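Phosphoserine phosphatase (Thermococcus onnurineus, PDB 4AP9) probably hydrolyses L-phosphoserine to L-serine and phosphate, the last step of serine biosynthesis, as a magnesium-dependent member of the haloacid dehalogenase superfamily. Local coordinates at residues Phe138-Lys146 / Tyr160-Ala169; Lys10-Thr19 / Phe152-Ala161. One frame throughout, in Å; residues are numbered along the deposited sequence.

Interaction 1 of 2, residues Phe138-Lys146 / Tyr160-Ala169. With 1PS (3-pyridinium-1-ylpropane-1-sulfonate), chain F.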
loop_
_atom_site.group_PDB
_atom_site.type_symbol
_atom_site.label_atom_id
_atom_site.label_comp_id
_atom_site.label_asym_id
_atom_site.label_seq_id
_atom_site.Cartn_x
_atom_site.Cartn_y
_atom_site.Cartn_z
ATOM N N PHE A 138 21.293 6.203 10.114
ATOM C CA PHE A 138 20.351 6.008 9.021
ATOM C C PHE A 138 21.051 5.174 7.939
ATOM O O PHE A 138 22.281 5.177 7.859
ATOM C CB PHE A 138 19.839 7.348 8.474
ATOM C CG PHE A 138 20.929 8.300 8.059
ATOM C CD1 PHE A 138 21.516 9.142 8.980
ATOM C CD2 PHE A 138 21.363 8.339 6.745
ATOM C CE1 PHE A 138 22.519 10.012 8.599
ATOM C CE2 PHE A 138 22.364 9.209 6.351
ATOM C CZ PHE A 138 22.947 10.044 7.276
ATOM N N ARG A 139 20.284 4.437 7.141
ATOM C CA ARG A 139 20.873 3.503 6.181
ATOM C C ARG A 139 21.634 4.267 5.112
ATOM O O ARG A 139 22.778 3.942 4.787
ATOM C CB ARG A 139 19.777 2.674 5.516
ATOM C CG ARG A 139 20.279 1.622 4.540
ATOM C CD ARG A 139 19.077 0.960 3.870
ATOM N NE ARG A 139 19.455 -0.185 3.056
ATOM C CZ ARG A 139 18.942 -0.443 1.858
ATOM N NH1 ARG A 139 18.034 0.377 1.333
ATOM N NH2 ARG A 139 19.349 -1.511 1.183
ATOM N N ASP A 140 20.963 5.275 4.567
ATOM C CA ASP A 140 21.518 6.189 3.563
ATOM C C ASP A 140 20.578 7.396 3.483
ATOM O O ASP A 140 19.506 7.390 4.095
ATOM C CB ASP A 140 21.658 5.516 2.189
ATOM C CG ASP A 140 20.336 4.948 1.661
ATOM O OD1 ASP A 140 19.394 5.725 1.404
ATOM O OD2 ASP A 140 20.243 3.720 1.467
ATOM N N LYS A 141 20.965 8.429 2.738
ATOM C CA LYS A 141 20.186 9.667 2.738
ATOM C C LYS A 141 18.796 9.529 2.129
ATOM O O LYS A 141 17.849 10.175 2.588
ATOM C CB LYS A 141 20.968 10.811 2.089
ATOM C CG LYS A 141 22.171 11.226 2.927
ATOM C CD LYS A 141 23.236 11.931 2.102
ATOM C CE LYS A 141 24.474 12.209 2.960
ATOM N NZ LYS A 141 25.597 12.840 2.185
ATOM N N GLY A 142 18.657 8.684 1.114
ATOM C CA GLY A 142 17.339 8.401 0.586
ATOM C C GLY A 142 16.442 7.763 1.632
ATOM O O GLY A 142 15.269 8.144 1.778
ATOM N N GLU A 143 16.981 6.787 2.367
ATOM C CA GLU A 143 16.178 6.113 3.384
ATOM C C GLU A 143 15.762 7.113 4.442
ATOM O O GLU A 143 14.624 7.094 4.918
ATOM C CB GLU A 143 16.950 4.966 4.047
ATOM C CG GLU A 143 17.011 3.704 3.232
ATOM C CD GLU A 143 15.639 3.230 2.796
ATOM O OE1 GLU A 143 14.814 2.880 3.665
ATOM O OE2 GLU A 143 15.400 3.207 1.580
ATOM N N PHE A 144 16.683 8.004 4.802
ATOM C CA PHE A 144 16.378 9.005 5.814
ATOM C C PHE A 144 15.199 9.891 5.401
ATOM O O PHE A 144 14.365 10.248 6.230
ATOM C CB PHE A 144 17.586 9.889 6.127
ATOM C CG PHE A 144 17.284 10.964 7.122
ATOM C CD1 PHE A 144 17.059 10.643 8.450
ATOM C CD2 PHE A 144 17.202 12.286 6.731
ATOM C CE1 PHE A 144 16.756 11.638 9.371
ATOM C CE2 PHE A 144 16.907 13.283 7.657
ATOM C CZ PHE A 144 16.689 12.945 8.972
ATOM N N LEU A 145 15.144 10.255 4.127
ATOM C CA LEU A 145 14.064 11.110 3.620
ATOM C C LEU A 145 12.654 10.529 3.783
ATOM O O LEU A 145 11.678 11.276 3.757
ATOM C CB LEU A 145 14.303 11.501 2.160
ATOM C CG LEU A 145 14.860 12.905 1.891
ATOM C CD1 LEU A 145 16.183 13.127 2.601
ATOM C CD2 LEU A 145 14.997 13.173 0.391
ATOM N N LYS A 146 12.556 9.212 3.936
ATOM C CA LYS A 146 11.268 8.561 4.200
ATOM C C LYS A 146 10.596 9.125 5.449
ATOM O O LYS A 146 9.390 8.987 5.633
ATOM C CB LYS A 146 11.444 7.049 4.351
ATOM C CG LYS A 146 11.803 6.313 3.075
ATOM C CD LYS A 146 11.915 4.820 3.349
ATOM C CE LYS A 146 12.140 4.023 2.077
ATOM N NZ LYS A 146 12.328 2.560 2.351
ATOM N N TYR A 160 28.502 14.472 -1.853
ATOM C CA TYR A 160 28.165 13.347 -0.990
ATOM C C TYR A 160 26.739 12.811 -1.082
ATOM O O TYR A 160 26.370 11.887 -0.356
ATOM C CB TYR A 160 28.545 13.688 0.460
ATOM C CG TYR A 160 30.038 13.781 0.671
ATOM C CD1 TYR A 160 30.755 14.876 0.192
ATOM C CD2 TYR A 160 30.736 12.778 1.338
ATOM C CE1 TYR A 160 32.116 14.967 0.368
ATOM C CE2 TYR A 160 32.098 12.863 1.521
ATOM C CZ TYR A 160 32.784 13.954 1.035
ATOM O OH TYR A 160 34.143 14.039 1.217
ATOM N N ALA A 161 25.948 13.379 -1.992
ATOM C CA ALA A 161 24.603 12.863 -2.257
ATOM C C ALA A 161 24.620 11.947 -3.485
ATOM O O ALA A 161 25.654 11.804 -4.140
ATOM C CB ALA A 161 23.616 14.014 -2.456
ATOM N N ASP A 162 23.483 11.327 -3.792
ATOM C CA ASP A 162 23.372 10.466 -4.969
ATOM C C ASP A 162 21.937 10.382 -5.455
ATOM O O ASP A 162 21.054 11.094 -4.964
ATOM C CB ASP A 162 23.891 9.057 -4.672
ATOM C CG ASP A 162 23.079 8.346 -3.581
ATOM O OD1 ASP A 162 22.040 8.889 -3.124
ATOM O OD2 ASP A 162 23.492 7.244 -3.180
ATOM N N ALA A 163 21.695 9.495 -6.416
ATOM C CA ALA A 163 20.367 9.412 -7.019
ATOM C C ALA A 163 19.339 8.961 -5.993
ATOM O O ALA A 163 18.179 9.343 -6.062
ATOM C CB ALA A 163 20.378 8.464 -8.212
ATOM N N LYS A 164 19.762 8.134 -5.045
ATOM C CA LYS A 164 18.838 7.601 -4.046
ATOM C C LYS A 164 18.182 8.738 -3.263
ATOM O O LYS A 164 16.975 8.741 -3.027
ATOM C CB LYS A 164 19.578 6.654 -3.091
ATOM C CG LYS A 164 18.667 5.782 -2.229
ATOM C CD LYS A 164 19.422 4.581 -1.655
ATOM C CE LYS A 164 18.452 3.568 -1.042
ATOM N NZ LYS A 164 19.113 2.264 -0.662
HETATM N N MSE A 165 18.981 9.716 -2.872
HETATM C CA MSE A 165 18.450 10.847 -2.119
HETATM C C MSE A 165 17.528 11.695 -2.977
HETATM O O MSE A 165 16.423 12.047 -2.571
HETATM C CB MSE A 165 19.575 11.706 -1.557
HETATM C CG MSE A 165 19.067 12.767 -0.631
HETATM SE SE MSE A 165 20.405 14.107 -0.168
HETATM C CE MSE A 165 19.289 15.293 0.802
ATOM N N PHE A 166 17.971 12.010 -4.188
ATOM C CA PHE A 166 17.190 12.900 -5.042
ATOM C C PHE A 166 15.912 12.248 -5.571
ATOM O O PHE A 166 14.928 12.938 -5.842
ATOM C CB PHE A 166 18.049 13.433 -6.192
ATOM C CG PHE A 166 18.987 14.513 -5.783
ATOM C CD1 PHE A 166 18.503 15.760 -5.408
ATOM C CD2 PHE A 166 20.356 14.300 -5.779
ATOM C CE1 PHE A 166 19.365 16.773 -5.029
ATOM C CE2 PHE A 166 21.223 15.312 -5.407
ATOM C CZ PHE A 166 20.728 16.553 -5.030
ATOM N N GLU A 167 15.920 10.926 -5.717
ATOM C CA GLU A 167 14.717 10.209 -6.135
ATOM C C GLU A 167 13.566 10.456 -5.162
ATOM O O GLU A 167 12.392 10.438 -5.547
ATOM C CB GLU A 167 14.988 8.705 -6.245
ATOM C CG GLU A 167 15.143 8.181 -7.676
ATOM C CD GLU A 167 15.361 6.666 -7.723
ATOM O OE1 GLU A 167 15.865 6.093 -6.725
ATOM O OE2 GLU A 167 15.022 6.045 -8.758
ATOM N N ARG A 168 13.921 10.692 -3.903
ATOM C CA ARG A 168 12.949 10.919 -2.843
ATOM C C ARG A 168 12.370 12.327 -2.899
ATOM O O ARG A 168 11.284 12.570 -2.391
ATOM C CB ARG A 168 13.605 10.677 -1.471
ATOM C CG ARG A 168 13.682 9.224 -1.072
ATOM C CD ARG A 168 12.371 8.874 -0.416
ATOM N NE ARG A 168 12.039 7.465 -0.466
ATOM C CZ ARG A 168 10.827 7.012 -0.174
ATOM N NH1 ARG A 168 9.868 7.878 0.174
ATOM N NH2 ARG A 168 10.567 5.716 -0.229
ATOM N N ALA A 169 13.094 13.248 -3.524
ATOM C CA ALA A 169 12.725 14.658 -3.517
ATOM C C ALA A 169 11.727 15.007 -4.622
ATOM O O ALA A 169 11.802 14.466 -5.722
ATOM C CB ALA A 169 13.980 15.526 -3.657
HETATM N N1 1PS F . 27.032 7.864 -2.101
HETATM C C1 1PS F . 27.386 6.785 -2.810
HETATM C C2 1PS F . 28.186 6.913 -3.936
HETATM C C3 1PS F . 27.435 9.094 -2.458
HETATM C C4 1PS F . 28.224 9.294 -3.583
HETATM C C5 1PS F . 28.618 8.184 -4.341
HETATM C C6 1PS F . 26.231 7.676 -0.918
HETATM C C7 1PS F . 25.789 8.988 -0.357
HETATM C C8 1PS F . 26.021 9.062 1.129
HETATM S S1 1PS F . 24.707 8.215 1.961
HETATM O O1 1PS F . 24.564 8.808 3.303
HETATM O O2 1PS F . 25.055 6.817 2.149
HETATM O O3 1PS F . 23.538 8.296 1.135
HETATM O O HOH W 1 20.737 8.046 -0.518
HETATM O O HOH W 2 10.131 10.806 1.368
#
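Lys141 stretches from the start of helix 141-145 to the backbone of Tyr160. Its CB packs against CG of selenomethionine Met165 (3.9 Å). With CG turned beside the backbone N (chi1 -68°), the rest of the chain extends along the sulfonate of bound 1PS, CG and CE each lying 3.4 Å and CD 3.6 Å from 1PS O1. NZ finally donates to Tyr160 O (2.8 Å) from above the carbonyl plane, and also forms a salt bridge with Asp15. Lys141 N gives 1PS O3 a nearly straight bond (3.0 Å, 176°).

Asp140 OD1 caps the helix by accepting from Glu143 N (2.8 Å), while OD2 receives Lys164 NZ (2.8 Å) on its syn side in a salt bridge. An asparagine here would probably leave the Lys164 ammonium without its salt-bridge partner, close to the like-charged guanidinium of Arg139. Arg139 NE bonds to the backbone O of Asp170 of a neighbouring subunit.

Farther along, Gly142 lets the two helices, 23° from parallel, come together, its CA 3.8 Å from Met165 CA; a CB would run into Lys164 CG. Lys146 CG lies over one face of the Arg168 guanidinium. The sulfonate, bonded by the amide at the helix start and flanked by the lysine methylenes, probably mimics substrate phosphate, and Lys141 matches the motif III lysine of HAD phosphatases.

Interaction 2 of 2, residues Lys10-Thr19 / Phe152-Ala161. With 1PS (3-pyridinium-1-ylpropane-1-sulfonate), chain F.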
loop_
_atom_site.group_PDB
_atom_site.type_symbol
_atom_site.label_atom_id
_atom_site.label_comp_id
_atom_site.label_asym_id
_atom_site.label_seq_id
_atom_site.Cartn_x
_atom_site.Cartn_y
_atom_site.Cartn_z
ATOM N N LYS A 10 6.204 22.179 3.716
ATOM C CA LYS A 10 7.145 21.527 2.806
ATOM C C LYS A 10 8.533 21.533 3.418
ATOM O O LYS A 10 8.901 22.467 4.130
ATOM C CB LYS A 10 7.152 22.210 1.428
ATOM C CG LYS A 10 7.411 23.715 1.439
ATOM C CD LYS A 10 6.914 24.360 0.143
ATOM C CE LYS A 10 7.008 25.866 0.202
ATOM N NZ LYS A 10 6.250 26.395 1.356
ATOM N N VAL A 11 9.297 20.484 3.133
ATOM C CA VAL A 11 10.574 20.276 3.776
ATOM C C VAL A 11 11.704 20.594 2.818
ATOM O O VAL A 11 11.702 20.151 1.674
ATOM C CB VAL A 11 10.690 18.840 4.295
ATOM C CG1 VAL A 11 12.065 18.589 4.882
ATOM C CG2 VAL A 11 9.595 18.592 5.324
ATOM N N ALA A 12 12.626 21.426 3.280
ATOM C CA ALA A 12 13.849 21.719 2.547
ATOM C C ALA A 12 14.968 20.931 3.215
ATOM O O ALA A 12 15.363 21.246 4.344
ATOM C CB ALA A 12 14.144 23.203 2.606
ATOM N N VAL A 13 15.454 19.888 2.544
ATOM C CA VAL A 13 16.555 19.071 3.073
ATOM C C VAL A 13 17.846 19.541 2.426
ATOM O O VAL A 13 17.934 19.623 1.192
ATOM C CB VAL A 13 16.361 17.572 2.764
ATOM C CG1 VAL A 13 17.524 16.733 3.309
ATOM C CG2 VAL A 13 15.044 17.072 3.350
ATOM N N ILE A 14 18.832 19.871 3.260
ATOM C CA ILE A 14 20.155 20.219 2.764
ATOM C C ILE A 14 21.202 19.208 3.215
ATOM O O ILE A 14 21.411 19.018 4.418
ATOM C CB ILE A 14 20.599 21.628 3.248
ATOM C CG1 ILE A 14 19.569 22.691 2.853
ATOM C CG2 ILE A 14 21.984 21.969 2.686
ATOM C CD1 ILE A 14 19.771 23.999 3.556
ATOM N N ASP A 15 21.853 18.557 2.249
ATOM C CA ASP A 15 23.022 17.732 2.535
ATOM C C ASP A 15 24.186 18.697 2.726
ATOM O O ASP A 15 24.576 19.380 1.783
ATOM C CB ASP A 15 23.286 16.767 1.379
ATOM C CG ASP A 15 24.334 15.722 1.709
ATOM O OD1 ASP A 15 24.520 15.422 2.904
ATOM O OD2 ASP A 15 24.978 15.198 0.770
ATOM N N ILE A 16 24.709 18.765 3.952
ATOM C CA ILE A 16 25.643 19.808 4.376
ATOM C C ILE A 16 26.915 19.889 3.534
ATOM O O ILE A 16 27.300 20.964 3.082
ATOM C CB ILE A 16 26.018 19.616 5.863
ATOM C CG1 ILE A 16 24.779 19.819 6.728
ATOM C CG2 ILE A 16 27.107 20.603 6.288
ATOM C CD1 ILE A 16 24.981 19.438 8.186
ATOM N N GLU A 17 27.563 18.761 3.312
ATOM C CA GLU A 17 28.864 18.792 2.644
ATOM C C GLU A 17 28.751 19.181 1.183
ATOM O O GLU A 17 28.004 18.575 0.425
ATOM C CB GLU A 17 29.564 17.443 2.775
ATOM C CG GLU A 17 29.806 17.029 4.213
ATOM C CD GLU A 17 30.067 15.538 4.337
ATOM O OE1 GLU A 17 29.185 14.737 3.954
ATOM O OE2 GLU A 17 31.154 15.165 4.817
ATOM N N GLY A 18 29.509 20.193 0.785
ATOM C CA GLY A 18 29.498 20.631 -0.602
ATOM C C GLY A 18 28.360 21.586 -0.920
ATOM O O GLY A 18 28.223 22.040 -2.053
ATOM N N THR A 19 27.537 21.895 0.076
ATOM C CA THR A 19 26.535 22.938 -0.080
ATOM C C THR A 19 26.818 24.066 0.900
ATOM O O THR A 19 27.028 25.206 0.481
ATOM C CB THR A 19 25.106 22.419 0.139
ATOM O OG1 THR A 19 24.978 21.958 1.490
ATOM C CG2 THR A 19 24.788 21.271 -0.839
ATOM N N PHE A 152 5.804 17.182 0.910
ATOM C CA PHE A 152 6.681 17.465 -0.229
ATOM C C PHE A 152 8.100 17.805 0.198
ATOM O O PHE A 152 8.315 18.291 1.294
ATOM C CB PHE A 152 6.083 18.580 -1.078
ATOM C CG PHE A 152 4.846 18.153 -1.809
ATOM C CD1 PHE A 152 4.941 17.547 -3.043
ATOM C CD2 PHE A 152 3.598 18.324 -1.240
ATOM C CE1 PHE A 152 3.796 17.127 -3.726
ATOM C CE2 PHE A 152 2.457 17.911 -1.908
ATOM C CZ PHE A 152 2.560 17.307 -3.150
ATOM N N ILE A 153 9.070 17.534 -0.666
ATOM C CA ILE A 153 10.464 17.760 -0.308
ATOM C C ILE A 153 11.249 18.452 -1.403
ATOM O O ILE A 153 11.211 18.037 -2.562
ATOM C CB ILE A 153 11.161 16.427 -0.045
ATOM C CG1 ILE A 153 10.512 15.701 1.145
ATOM C CG2 ILE A 153 12.666 16.646 0.174
ATOM C CD1 ILE A 153 11.010 14.252 1.295
ATOM N N LEU A 154 11.948 19.519 -1.035
ATOM C CA LEU A 154 12.959 20.093 -1.906
ATOM C C LEU A 154 14.305 19.660 -1.327
ATOM O O LEU A 154 14.584 19.926 -0.161
ATOM C CB LEU A 154 12.846 21.613 -1.896
ATOM C CG LEU A 154 14.038 22.413 -2.426
ATOM C CD1 LEU A 154 14.200 22.189 -3.941
ATOM C CD2 LEU A 154 13.832 23.878 -2.113
ATOM N N ALA A 155 15.133 19.000 -2.131
ATOM C CA ALA A 155 16.430 18.541 -1.661
ATOM C C ALA A 155 17.523 19.330 -2.348
ATOM O O ALA A 155 17.426 19.643 -3.534
ATOM C CB ALA A 155 16.603 17.061 -1.927
HETATM N N MSE A 156 18.537 19.690 -1.572
HETATM C CA MSE A 156 19.705 20.381 -2.083
HETATM C C MSE A 156 20.905 19.586 -1.615
HETATM O O MSE A 156 20.952 19.133 -0.463
HETATM C CB MSE A 156 19.752 21.806 -1.539
HETATM C CG MSE A 156 18.667 22.706 -2.115
HETATM SE SE MSE A 156 18.170 24.169 -0.930
HETATM C CE MSE A 156 17.057 23.131 0.301
ATOM N N GLY A 157 21.866 19.363 -2.496
ATOM C CA GLY A 157 23.042 18.618 -2.081
ATOM C C GLY A 157 24.159 18.695 -3.095
ATOM O O GLY A 157 23.981 19.265 -4.177
ATOM N N ASP A 158 25.299 18.107 -2.739
ATOM C CA ASP A 158 26.480 18.083 -3.589
ATOM C C ASP A 158 27.150 16.719 -3.441
ATOM O O ASP A 158 26.537 15.724 -3.068
ATOM C CB ASP A 158 27.557 19.009 -3.002
ATOM C CG ASP A 158 28.955 18.707 -3.521
ATOM O OD1 ASP A 158 29.203 18.978 -4.715
ATOM O OD2 ASP A 158 29.821 18.218 -2.757
ATOM N N GLY A 159 28.445 16.705 -3.723
ATOM C CA GLY A 159 29.159 15.480 -3.971
ATOM C C GLY A 159 28.926 14.270 -3.103
ATOM O O GLY A 159 29.153 13.163 -3.560
ATOM N N TYR A 160 28.502 14.472 -1.853
ATOM C CA TYR A 160 28.165 13.347 -0.990
ATOM C C TYR A 160 26.739 12.811 -1.082
ATOM O O TYR A 160 26.370 11.887 -0.356
ATOM C CB TYR A 160 28.545 13.688 0.460
ATOM C CG TYR A 160 30.038 13.781 0.671
ATOM C CD1 TYR A 160 30.755 14.876 0.192
ATOM C CD2 TYR A 160 30.736 12.778 1.338
ATOM C CE1 TYR A 160 32.116 14.967 0.368
ATOM C CE2 TYR A 160 32.098 12.863 1.521
ATOM C CZ TYR A 160 32.784 13.954 1.035
ATOM O OH TYR A 160 34.143 14.039 1.217
ATOM N N ALA A 161 25.948 13.379 -1.992
ATOM C CA ALA A 161 24.603 12.863 -2.257
ATOM C C ALA A 161 24.620 11.947 -3.485
ATOM O O ALA A 161 25.654 11.804 -4.140
ATOM C CB ALA A 161 23.616 14.014 -2.456
HETATM N N1 1PS F . 27.032 7.864 -2.101
HETATM C C1 1PS F . 27.386 6.785 -2.810
HETATM C C2 1PS F . 28.186 6.913 -3.936
HETATM C C3 1PS F . 27.435 9.094 -2.458
HETATM C C4 1PS F . 28.224 9.294 -3.583
HETATM C C5 1PS F . 28.618 8.184 -4.341
HETATM C C6 1PS F . 26.231 7.676 -0.918
HETATM C C7 1PS F . 25.789 8.988 -0.357
HETATM C C8 1PS F . 26.021 9.062 1.129
HETATM S S1 1PS F . 24.707 8.215 1.961
HETATM O O1 1PS F . 24.564 8.808 3.303
HETATM O O2 1PS F . 25.055 6.817 2.149
HETATM O O3 1PS F . 23.538 8.296 1.135
HETATM O O HOH W 3 30.152 21.995 -3.836
#
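Val11 to Asp15 run alongside Ile153 to Gly157 as neighbouring parallel strands of the central sheet, joined by an unbroken ladder of five backbone hydrogen bonds. Val11 N donates to Phe152 O, Leu154 N to Val11 O, Val13 N to Leu154 O, Met156 N to Val13 O and Asp15 N to Met156 O (2.9 Å). CA-H...O contacts such as Ala12 CA to Leu154 O (3.3 Å) fill in between them.

Apolar side chains pair on both faces. On the face of Val11 and Val13, Val13 CG2 meets Ile153 CG2 at 4.0 Å. On the other, selenomethionine Met156 bends at its last torsion (chi3 -77°), which brings CE back over the neighbouring strand, 3.6 Å from Ile14 CG1 and 3.7 Å from Ala12 CB; Leu91 of helix 82-93 covers this group.

Beyond the strands the contacts pass to two loops. Thr19 CG2 rests on Gly157 CA (3.4 Å); a side chain on Gly157 would crowd Asp15 CB. Gly18, at a positive phi of 84°, comes close to the Asp158 carboxylate, its CA 3.3 Å from Asp158 OD2; a CB would collide with that oxygen. Glu17 lays its carboxylate over one face of the Tyr160 ring, the planes 31° apart and Glu17 OE1 3.5 Å from Tyr160 CG, while the phenol OH bonds to Glu24. Asp15 OD2 approaches the type I turn Asp158-Ala161 but takes its salt bridge from Lys141.

The sequences match HAD motif I, with Glu17 in the second acidic position, and motif IV, Gly157-Asp158-Gly159 onward to Asp162. The ladder brings Asp15 and the loops bearing Glu17 and Asp158 to the same end of the sheet, consistent with Asp15 as nucleophile and, as in relatives, a magnesium site nearby.

Overall arrangement
Both contacts are buried, but interaction 2 belongs to the middle of the Rossmann-like sheet, its centre about 7 Å from that of the chain, whereas interaction 1, at about 11 Å, joins two short helices on the sheet face that carries Val13 and extends to more exposed charged residues. Strand 153-157 lies between those helices in sequence, and the two contacts share Tyr160 and Ala161. Met165 CE packs on Val13 CG1 (3.4 Å), and Ala169 CB on Ala155 CB (3.5 Å). Backbone bonding and apolar pairing dominate the sheet; the helix pair mixes close packing round Gly142, Leu145 and Met165 with charged groups at its margin, one salt bridge crossing it. Both touch 1PS.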